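Local coordinates for vanadium-dependent bromoperoxidase (Corallina officinalis, PDB 1QHB), which catalyses the bromination of organic substrates with hydrogen peroxide and bromide, using bound vanadate as cofactor within a homododecamer that also needs calcium for stability, at residues N37-E40 / L41-N45; S56-G60 / L61-D65; A305-R308 / G309-S312; L335-A338 / Y339-C343. One frame throughout, in Å; residues are numbered along the deposited sequence.

Interaction 1 (N37-E40 / L41-N45); sequences NGEE and LLYRN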
loop_
_atom_site.group_PDB
_atom_site.type_symbol
_atom_site.label_atom_id
_atom_site.label_comp_id
_atom_site.label_asym_id
_atom_site.label_seq_id
_atom_site.Cartn_x
_atom_site.Cartn_y
_atom_site.Cartn_z
ATOM N N ASN A 37 29.707 -11.295 29.507
ATOM C CA ASN A 37 30.666 -10.776 30.471
ATOM C C ASN A 37 32.088 -10.555 29.964
ATOM O O ASN A 37 32.858 -10.014 30.763
ATOM C CB ASN A 37 30.655 -11.674 31.741
ATOM C CG ASN A 37 31.265 -13.044 31.543
ATOM O OD1 ASN A 37 31.936 -13.342 30.551
ATOM N ND2 ASN A 37 31.097 -13.929 32.508
ATOM N N GLY A 38 32.442 -10.891 28.717
ATOM C CA GLY A 38 33.751 -10.577 28.188
ATOM C C GLY A 38 34.841 -11.621 28.343
ATOM O O GLY A 38 35.931 -11.533 27.782
ATOM N N GLU A 39 34.563 -12.713 29.055
ATOM C CA GLU A 39 35.536 -13.724 29.406
ATOM C C GLU A 39 35.984 -14.583 28.252
ATOM O O GLU A 39 37.104 -15.101 28.210
ATOM C CB GLU A 39 34.956 -14.713 30.434
ATOM C CG GLU A 39 35.364 -14.279 31.827
ATOM C CD GLU A 39 34.787 -15.209 32.880
ATOM O OE1 GLU A 39 33.701 -15.754 32.680
ATOM O OE2 GLU A 39 35.500 -15.301 33.889
ATOM N N GLU A 40 35.049 -14.764 27.328
ATOM C CA GLU A 40 35.269 -15.696 26.256
ATOM C C GLU A 40 36.654 -15.659 25.643
ATOM O O GLU A 40 37.258 -16.720 25.392
ATOM C CB GLU A 40 34.164 -15.536 25.228
ATOM C CG GLU A 40 34.200 -16.655 24.198
ATOM C CD GLU A 40 32.900 -16.960 23.534
ATOM O OE1 GLU A 40 31.949 -17.436 24.207
ATOM O OE2 GLU A 40 32.813 -16.764 22.291
ATOM N N LEU A 41 37.099 -14.498 25.217
ATOM C CA LEU A 41 38.381 -14.362 24.557
ATOM C C LEU A 41 39.418 -13.723 25.457
ATOM O O LEU A 41 40.516 -13.517 24.919
ATOM C CB LEU A 41 38.280 -13.444 23.308
ATOM C CG LEU A 41 37.364 -13.971 22.207
ATOM C CD1 LEU A 41 37.165 -12.908 21.133
ATOM C CD2 LEU A 41 37.944 -15.253 21.631
ATOM N N LEU A 42 39.025 -13.429 26.692
ATOM C CA LEU A 42 39.976 -12.812 27.625
ATOM C C LEU A 42 41.139 -13.735 27.962
ATOM O O LEU A 42 42.292 -13.302 27.872
ATOM C CB LEU A 42 39.220 -12.362 28.899
ATOM C CG LEU A 42 40.028 -11.683 30.015
ATOM C CD1 LEU A 42 40.695 -10.400 29.565
ATOM C CD2 LEU A 42 39.183 -11.391 31.253
ATOM N N TYR A 43 40.907 -14.950 28.420
ATOM C CA TYR A 43 41.961 -15.819 28.939
ATOM C C TYR A 43 42.811 -16.374 27.812
ATOM O O TYR A 43 42.341 -16.823 26.750
ATOM C CB TYR A 43 41.418 -16.955 29.850
ATOM C CG TYR A 43 40.505 -16.359 30.912
ATOM C CD1 TYR A 43 40.964 -15.402 31.813
ATOM C CD2 TYR A 43 39.170 -16.702 30.950
ATOM C CE1 TYR A 43 40.105 -14.837 32.754
ATOM C CE2 TYR A 43 38.318 -16.156 31.919
ATOM C CZ TYR A 43 38.792 -15.244 32.809
ATOM O OH TYR A 43 37.939 -14.692 33.745
ATOM N N ARG A 44 44.141 -16.145 27.961
ATOM C CA ARG A 44 45.022 -16.594 26.889
ATOM C C ARG A 44 45.959 -17.717 27.315
ATOM O O ARG A 44 46.284 -17.864 28.485
ATOM C CB ARG A 44 45.913 -15.459 26.404
ATOM C CG ARG A 44 45.206 -14.094 26.283
ATOM C CD ARG A 44 44.065 -14.170 25.269
ATOM N NE ARG A 44 44.576 -14.292 23.896
ATOM C CZ ARG A 44 43.856 -13.940 22.824
ATOM N NH1 ARG A 44 42.599 -13.474 22.936
ATOM N NH2 ARG A 44 44.358 -14.012 21.596
ATOM N N ASN A 45 46.390 -18.483 26.319
ATOM C CA ASN A 45 47.389 -19.501 26.471
ATOM C C ASN A 45 48.760 -18.785 26.480
ATOM O O ASN A 45 49.144 -18.148 25.498
ATOM C CB ASN A 45 47.341 -20.430 25.262
ATOM C CG ASN A 45 48.365 -21.547 25.342
ATOM O OD1 ASN A 45 49.579 -21.285 25.297
ATOM N ND2 ASN A 45 47.924 -22.789 25.458
HETATM O O HOH W 1 34.935 -12.270 24.730
HETATM O O HOH W 2 39.820 -17.645 26.287
#
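E39 and Y43, four residues apart, are joined by their polar ends: Y43 OH donates to E39 OE2 over 2.5 Å, reaching the anti side of the carboxylate. The ring presents its edge, with OE2 near its plane, while the carboxylate is turned 66° against it. Y43 CE2 lies 3.5 Å from E39 CG where the two side chains cross, so aliphatic packing accompanies the polar bond. The same OE2 accepts a second hydrogen bond, from L150 N, which further fixes the rotation of the carboxylate.

One direct backbone bond closes the turn: L42 N donates to E39 O at 3.0 Å, and L42 CB lies 3.6 Å from G38 O. One water donates to both E40 O, 2.9 Å from its oxygen, and Y43 O, 2.7 Å from it.

The charged ends find partners outside the segments as well as within them. E40 OE2 forms a salt bridge with R403. R44 NH1 donates a hydrogen bond to L41 O, while NH2 pairs with D501 of a second subunit, whose N585 and N503 pack on L41 and L42.

At the start N37 OD1 accepts from E39 N at 3.1 Å, and ND2 reaches E39 OE1. The segment thus opens with an Asx turn, which, together with the bond from N37 ND2, is consistent with positioning the glutamate for Y43.

Interaction 2 (S56-G60 / L61-D65); sequences SFTKG and LPHDD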
loop_
_atom_site.group_PDB
_atom_site.type_symbol
_atom_site.label_atom_id
_atom_site.label_comp_id
_atom_site.label_asym_id
_atom_site.label_seq_id
_atom_site.Cartn_x
_atom_site.Cartn_y
_atom_site.Cartn_z
ATOM N N SER A 56 34.791 -20.851 29.359
ATOM C CA SER A 56 33.717 -21.133 28.444
ATOM C C SER A 56 33.257 -22.587 28.424
ATOM O O SER A 56 34.029 -23.506 28.711
ATOM C CB SER A 56 34.160 -20.816 26.970
ATOM O OG SER A 56 34.526 -19.429 26.929
ATOM N N PHE A 57 32.011 -22.799 27.979
ATOM C CA PHE A 57 31.545 -24.193 27.912
ATOM C C PHE A 57 32.291 -24.898 26.805
ATOM O O PHE A 57 32.171 -24.465 25.680
ATOM C CB PHE A 57 30.071 -24.225 27.543
ATOM C CG PHE A 57 29.470 -25.568 27.324
ATOM C CD1 PHE A 57 29.068 -26.370 28.365
ATOM C CD2 PHE A 57 29.273 -26.015 26.008
ATOM C CE1 PHE A 57 28.509 -27.611 28.115
ATOM C CE2 PHE A 57 28.675 -27.235 25.762
ATOM C CZ PHE A 57 28.326 -28.032 26.818
ATOM N N THR A 58 33.034 -25.964 27.081
ATOM C CA THR A 58 33.710 -26.651 25.996
ATOM C C THR A 58 33.470 -28.147 26.174
ATOM O O THR A 58 34.220 -28.947 25.587
ATOM C CB THR A 58 35.213 -26.423 25.968
ATOM O OG1 THR A 58 35.723 -26.966 27.204
ATOM C CG2 THR A 58 35.629 -24.953 25.908
ATOM N N LYS A 59 32.403 -28.519 26.854
ATOM C CA LYS A 59 32.171 -29.956 27.034
ATOM C C LYS A 59 31.954 -30.622 25.695
ATOM O O LYS A 59 31.084 -30.178 24.952
ATOM C CB LYS A 59 30.960 -30.115 27.960
ATOM C CG LYS A 59 30.850 -31.541 28.540
ATOM C CD LYS A 59 29.787 -31.567 29.603
ATOM C CE LYS A 59 29.539 -33.012 30.073
ATOM N NZ LYS A 59 28.921 -33.004 31.432
ATOM N N GLY A 60 32.715 -31.712 25.398
ATOM C CA GLY A 60 32.512 -32.410 24.119
ATOM C C GLY A 60 33.711 -32.226 23.204
ATOM O O GLY A 60 34.044 -33.108 22.419
ATOM N N LEU A 61 34.346 -31.071 23.241
ATOM C CA LEU A 61 35.557 -30.782 22.503
ATOM C C LEU A 61 36.708 -31.471 23.226
ATOM O O LEU A 61 36.714 -31.499 24.442
ATOM C CB LEU A 61 35.795 -29.276 22.427
ATOM C CG LEU A 61 34.670 -28.430 21.824
ATOM C CD1 LEU A 61 35.059 -26.962 21.873
ATOM C CD2 LEU A 61 34.389 -28.859 20.395
ATOM N N PRO A 62 37.712 -31.970 22.493
ATOM C CA PRO A 62 38.844 -32.670 23.056
ATOM C C PRO A 62 39.623 -31.798 24.019
ATOM O O PRO A 62 40.058 -30.700 23.625
ATOM C CB PRO A 62 39.722 -33.011 21.840
ATOM C CG PRO A 62 39.000 -32.624 20.601
ATOM C CD PRO A 62 37.752 -31.875 21.004
ATOM N N HIS A 63 39.898 -32.281 25.228
ATOM C CA HIS A 63 40.648 -31.515 26.214
ATOM C C HIS A 63 42.016 -32.134 26.486
ATOM O O HIS A 63 42.255 -33.299 26.155
ATOM C CB HIS A 63 39.893 -31.386 27.533
ATOM C CG HIS A 63 38.545 -30.747 27.417
ATOM N ND1 HIS A 63 37.408 -31.360 26.932
ATOM C CD2 HIS A 63 38.210 -29.473 27.703
ATOM C CE1 HIS A 63 36.412 -30.482 26.982
ATOM N NE2 HIS A 63 36.860 -29.325 27.431
ATOM N N ASP A 64 42.895 -31.315 27.074
ATOM C CA ASP A 64 44.229 -31.787 27.401
ATOM C C ASP A 64 44.174 -32.325 28.822
ATOM O O ASP A 64 43.069 -32.288 29.366
ATOM C CB ASP A 64 45.316 -30.739 27.208
ATOM C CG ASP A 64 45.274 -29.549 28.094
ATOM O OD1 ASP A 64 44.479 -29.529 29.066
ATOM O OD2 ASP A 64 46.036 -28.561 27.866
ATOM N N ASP A 65 45.289 -32.747 29.412
ATOM C CA ASP A 65 45.276 -33.288 30.762
ATOM C C ASP A 65 44.977 -32.276 31.843
ATOM O O ASP A 65 44.807 -32.650 33.011
ATOM C CB ASP A 65 46.666 -33.857 31.127
ATOM C CG ASP A 65 47.048 -35.026 30.247
ATOM O OD1 ASP A 65 46.140 -35.669 29.687
ATOM O OD2 ASP A 65 48.262 -35.277 30.141
#
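The imidazole of H63 meets T58 at its edge: T58 OG1 lies in the ring plane, hydrogen-bonded to NE2 over 2.6 Å, with either atom able to be the donor. K59 CA and G60 N also lie near that plane, along the edge, 4.3 Å and 4.2 Å from H63 CE1. The second ring, that of F57, carries K59 N over the centre of one face, 3.9 Å above the plane, and also touches P479.

The motif is a four-residue turn, T58 to L61, closed by L61 N donating to T58 O at 3.2 Å. Its central angles resemble a type II turn, G60 holding a positive phi of 112° that a side chain would tolerate poorly. H63 then folds back across the turn, so that one threonine offers its carbonyl to L61 and its hydroxyl to the imidazole. The hydroxyl sits between the backbone N and the carbonyl carbon (chi1 62°), a rotation that turns OG1 to the ring.

Apolar contact is lighter: L61 CD1 approaches T58 CB, and both side chains rest on F75 of helix 72-84. K59 leaves in the other direction, extended, to a salt bridge with E408. Its side chain lies about 6 Å from that of R406, a residue of the vanadate site, so the turn borders the active centre. The H63 side chain packs on Q302 of helix 295-302, and its backbone is fixed as well, H63 N donating a hydrogen bond to D303 OD1.

Interaction 3 (A305-R308 / G309-S312); sequences ADFR and GFES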
loop_
_atom_site.group_PDB
_atom_site.type_symbol
_atom_site.label_atom_id
_atom_site.label_comp_id
_atom_site.label_asym_id
_atom_site.label_seq_id
_atom_site.Cartn_x
_atom_site.Cartn_y
_atom_site.Cartn_z
ATOM N N ALA A 305 32.353 -38.646 27.213
ATOM C CA ALA A 305 32.021 -40.054 27.525
ATOM C C ALA A 305 30.573 -40.140 27.999
ATOM O O ALA A 305 30.139 -39.431 28.909
ATOM C CB ALA A 305 33.042 -40.603 28.512
ATOM N N ASP A 306 29.775 -41.071 27.422
ATOM C CA ASP A 306 28.378 -41.106 27.768
ATOM C C ASP A 306 28.149 -41.983 28.995
ATOM O O ASP A 306 27.933 -43.195 28.889
ATOM C CB ASP A 306 27.522 -41.576 26.595
ATOM C CG ASP A 306 26.060 -41.288 26.844
ATOM O OD1 ASP A 306 25.709 -40.852 27.986
ATOM O OD2 ASP A 306 25.278 -41.446 25.902
ATOM N N PHE A 307 28.134 -41.393 30.171
ATOM C CA PHE A 307 27.882 -42.090 31.403
ATOM C C PHE A 307 26.415 -42.071 31.806
ATOM O O PHE A 307 26.179 -42.430 32.960
ATOM C CB PHE A 307 28.678 -41.431 32.536
ATOM C CG PHE A 307 30.021 -42.025 32.759
ATOM C CD1 PHE A 307 30.194 -43.171 33.521
ATOM C CD2 PHE A 307 31.158 -41.418 32.197
ATOM C CE1 PHE A 307 31.471 -43.678 33.724
ATOM C CE2 PHE A 307 32.422 -41.926 32.360
ATOM C CZ PHE A 307 32.566 -43.058 33.151
ATOM N N ARG A 308 25.477 -41.613 30.974
ATOM C CA ARG A 308 24.094 -41.554 31.377
ATOM C C ARG A 308 23.563 -42.915 31.789
ATOM O O ARG A 308 23.645 -43.907 31.052
ATOM C CB ARG A 308 23.172 -40.986 30.252
ATOM C CG ARG A 308 23.418 -39.487 30.084
ATOM C CD ARG A 308 22.668 -38.860 28.916
ATOM N NE ARG A 308 23.142 -39.369 27.632
ATOM C CZ ARG A 308 22.682 -39.059 26.446
ATOM N NH1 ARG A 308 21.656 -38.229 26.300
ATOM N NH2 ARG A 308 23.240 -39.641 25.372
ATOM N N GLY A 309 22.852 -42.978 32.918
ATOM C CA GLY A 309 22.188 -44.199 33.314
ATOM C C GLY A 309 23.035 -45.020 34.230
ATOM O O GLY A 309 22.640 -46.137 34.528
ATOM N N PHE A 310 24.192 -44.511 34.634
ATOM C CA PHE A 310 25.096 -45.244 35.512
ATOM C C PHE A 310 24.785 -45.177 36.997
ATOM O O PHE A 310 25.392 -45.879 37.818
ATOM C CB PHE A 310 26.505 -44.723 35.256
ATOM C CG PHE A 310 27.628 -45.590 35.793
ATOM C CD1 PHE A 310 27.855 -46.866 35.327
ATOM C CD2 PHE A 310 28.511 -45.045 36.708
ATOM C CE1 PHE A 310 28.917 -47.614 35.797
ATOM C CE2 PHE A 310 29.593 -45.779 37.199
ATOM C CZ PHE A 310 29.751 -47.072 36.734
ATOM N N GLU A 311 23.841 -44.377 37.479
ATOM C CA GLU A 311 23.520 -44.367 38.888
ATOM C C GLU A 311 22.871 -45.632 39.431
ATOM O O GLU A 311 22.168 -46.369 38.750
ATOM C CB GLU A 311 22.568 -43.189 39.172
ATOM C CG GLU A 311 23.303 -41.881 38.937
ATOM C CD GLU A 311 23.023 -41.365 37.521
ATOM O OE1 GLU A 311 22.382 -42.049 36.711
ATOM O OE2 GLU A 311 23.479 -40.222 37.262
ATOM N N SER A 312 23.033 -45.825 40.750
ATOM C CA SER A 312 22.377 -46.974 41.393
ATOM C C SER A 312 21.410 -46.388 42.420
ATOM O O SER A 312 21.626 -45.273 42.877
ATOM C CB SER A 312 23.251 -47.911 42.184
ATOM O OG SER A 312 24.074 -47.074 43.043
#
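D306 OD1 is gripped twice by R308, by NE at 3.0 Å and by the backbone N at 3.1 Å, the two donors arriving from opposite faces of the carboxylate plane. NE comes on the syn side and the amide on the anti side. The second oxygen completes a side-on, two-nitrogen salt bridge: R308 NH2 donates to D306 OD2 over 2.8 Å, almost straight at 173°, and the carboxylate lies at the edge of the guanidinium. The bend at chi3 (-66°) swings NE and NH2 to the D306 carboxylate, and the amide bond to OD1 makes an Asx turn.

Overlapping it, a type II beta turn runs from F307 to F310. Its closing bond, F310 N to F307 O at 3.3 Å, is weak, and F310 CB lies equally near that carbonyl oxygen. G309 takes the positive phi of the turn, at which a side chain would clash with the carbonyl before it.

The two phenyl groups point the same way from the turn and meet edge-to-face. F307 turns its edge, through CD1, to the face of F310, with centroids 5.7 Å apart and planes at 70°. Beyond the pair, F307 packs on V297 and V301 of helix 295-302, and F310 on R289 and A472.

R308 NH1 pairs with D369 of a third subunit and lies close to R121. The guanidinium thus has carboxylates on both sides of the subunit boundary, which would be expected to offset the nearby positive charge and to hold its plane fixed.

Interaction 4 (L335-A338 / Y339-C343); sequences LYEA and YLNAC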
loop_
_atom_site.group_PDB
_atom_site.type_symbol
_atom_site.label_atom_id
_atom_site.label_comp_id
_atom_site.label_asym_id
_atom_site.label_seq_id
_atom_site.Cartn_x
_atom_site.Cartn_y
_atom_site.Cartn_z
ATOM N N LEU A 335 10.066 -31.243 31.799
ATOM C CA LEU A 335 10.272 -29.882 32.318
ATOM C C LEU A 335 9.089 -29.187 32.922
ATOM O O LEU A 335 9.431 -28.530 33.898
ATOM C CB LEU A 335 11.125 -29.006 31.407
ATOM C CG LEU A 335 12.625 -28.946 31.771
ATOM C CD1 LEU A 335 13.197 -30.315 32.092
ATOM C CD2 LEU A 335 13.410 -28.354 30.601
ATOM N N TYR A 336 7.820 -29.365 32.598
ATOM C CA TYR A 336 6.766 -28.652 33.337
ATOM C C TYR A 336 6.127 -29.494 34.447
ATOM O O TYR A 336 5.081 -29.151 34.999
ATOM C CB TYR A 336 5.660 -28.162 32.381
ATOM C CG TYR A 336 5.071 -29.233 31.496
ATOM C CD1 TYR A 336 4.437 -30.356 31.981
ATOM C CD2 TYR A 336 5.137 -29.100 30.111
ATOM C CE1 TYR A 336 3.903 -31.336 31.157
ATOM C CE2 TYR A 336 4.626 -30.070 29.276
ATOM C CZ TYR A 336 3.988 -31.171 29.790
ATOM O OH TYR A 336 3.472 -32.117 28.940
ATOM N N GLU A 337 6.693 -30.681 34.701
ATOM C CA GLU A 337 6.165 -31.646 35.642
ATOM C C GLU A 337 5.754 -31.055 36.986
ATOM O O GLU A 337 4.638 -31.242 37.450
ATOM C CB GLU A 337 7.190 -32.810 35.842
ATOM C CG GLU A 337 6.669 -33.871 36.805
ATOM C CD GLU A 337 7.453 -35.169 36.835
ATOM O OE1 GLU A 337 8.310 -35.351 35.941
ATOM O OE2 GLU A 337 7.159 -35.983 37.739
ATOM N N ALA A 338 6.616 -30.345 37.673
ATOM C CA ALA A 338 6.342 -29.829 39.008
ATOM C C ALA A 338 5.126 -28.914 39.010
ATOM O O ALA A 338 4.391 -28.925 39.980
ATOM C CB ALA A 338 7.583 -29.100 39.535
ATOM N N TYR A 339 4.945 -28.115 37.962
ATOM C CA TYR A 339 3.913 -27.064 37.879
ATOM C C TYR A 339 2.605 -27.662 37.447
ATOM O O TYR A 339 1.507 -27.256 37.865
ATOM C CB TYR A 339 4.406 -25.887 36.995
ATOM C CG TYR A 339 5.918 -25.772 37.241
ATOM C CD1 TYR A 339 6.420 -25.302 38.423
ATOM C CD2 TYR A 339 6.788 -26.283 36.287
ATOM C CE1 TYR A 339 7.795 -25.300 38.666
ATOM C CE2 TYR A 339 8.162 -26.301 36.500
ATOM C CZ TYR A 339 8.658 -25.821 37.693
ATOM O OH TYR A 339 10.009 -25.859 37.926
ATOM N N LEU A 340 2.674 -28.705 36.639
ATOM C CA LEU A 340 1.452 -29.408 36.251
ATOM C C LEU A 340 0.910 -30.150 37.471
ATOM O O LEU A 340 -0.269 -30.115 37.797
ATOM C CB LEU A 340 1.760 -30.329 35.069
ATOM C CG LEU A 340 0.707 -31.411 34.799
ATOM C CD1 LEU A 340 -0.596 -30.794 34.336
ATOM C CD2 LEU A 340 1.258 -32.454 33.853
ATOM N N ASN A 341 1.791 -30.729 38.275
ATOM C CA ASN A 341 1.368 -31.442 39.499
ATOM C C ASN A 341 0.813 -30.444 40.510
ATOM O O ASN A 341 -0.141 -30.833 41.158
ATOM C CB ASN A 341 2.519 -32.206 40.161
ATOM C CG ASN A 341 3.001 -33.357 39.292
ATOM O OD1 ASN A 341 4.012 -33.977 39.679
ATOM N ND2 ASN A 341 2.363 -33.617 38.162
ATOM N N ALA A 342 1.411 -29.262 40.587
ATOM C CA ALA A 342 0.915 -28.223 41.492
ATOM C C ALA A 342 -0.485 -27.811 41.077
ATOM O O ALA A 342 -1.428 -27.784 41.865
ATOM C CB ALA A 342 1.813 -27.005 41.449
ATOM N N CYS A 343 -0.639 -27.620 39.758
ATOM C CA CYS A 343 -1.946 -27.322 39.221
ATOM C C CYS A 343 -3.013 -28.340 39.514
ATOM O O CYS A 343 -4.098 -27.939 39.912
ATOM C CB CYS A 343 -1.838 -27.118 37.694
ATOM S SG CYS A 343 -3.286 -26.406 36.865
HETATM O O HOH W 3 11.436 -26.779 35.772
#
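A338 and Y339 form the tight part of this turn of helix: A338 CB sits over the centre of the Y339 ring in a CH-pi contact, 3.9 Å from the centroid and 12° off the ring normal. A chi1 of -34°, with CG beside the backbone N, lays the Y339 ring back over A338. V541 and L537 of helix 530-548 and A489, C492 and V493 of helix 484-499 pack round it.

Y336 and L340 run side by side, CE1 of the tyrosine 3.9 Å from CD2 of the leucine. Beneath them the backbone is regular: L340 N donates to Y336 O at 2.9 Å and N341 N to E337 O at 3.0 Å. Y336 OH bonds to L380 O, and N341 ND2 to Y273 OH, both of a third subunit, so the polar ends on this face belong to the interface.

The looser side is bridged by water. Y339 OH donates to a water at 2.7 Å, at the edge of the ring, and that water donates in turn to L335 O at 3.3 Å. L335 touches H485, a vanadate-site residue and probable active-site histidine, and its side chain lies about 5 Å from that of a bound phosphate ion, probably from the crystallisation liquor.

Y336 occupies the N-cap position of helix 337-349, and the whole is a helix start laid against the helices that frame the vanadate pocket.

From the N terminus, interactions 1 and 2 share the long loop between helices 11-28 and 72-84; each folds the chain locally, and they touch where E40 CA lies 3.9 Å from S56 OG. Interaction 3 closes a turn between helix 295-302 and strand 313-318; its nearest atoms come about 7 Å from those of interaction 2, and helix 295-302 borders both. Interaction 4 opens helix 337-349, about 26 Å from interaction 3 between centres. All four lie in series, with none nested or crossed. Interaction 1 meets a second subunit, while interactions 3 and 4 both meet a third, so three of the four sites lie at subunit contacts, while interaction 2 is touched by no other chain.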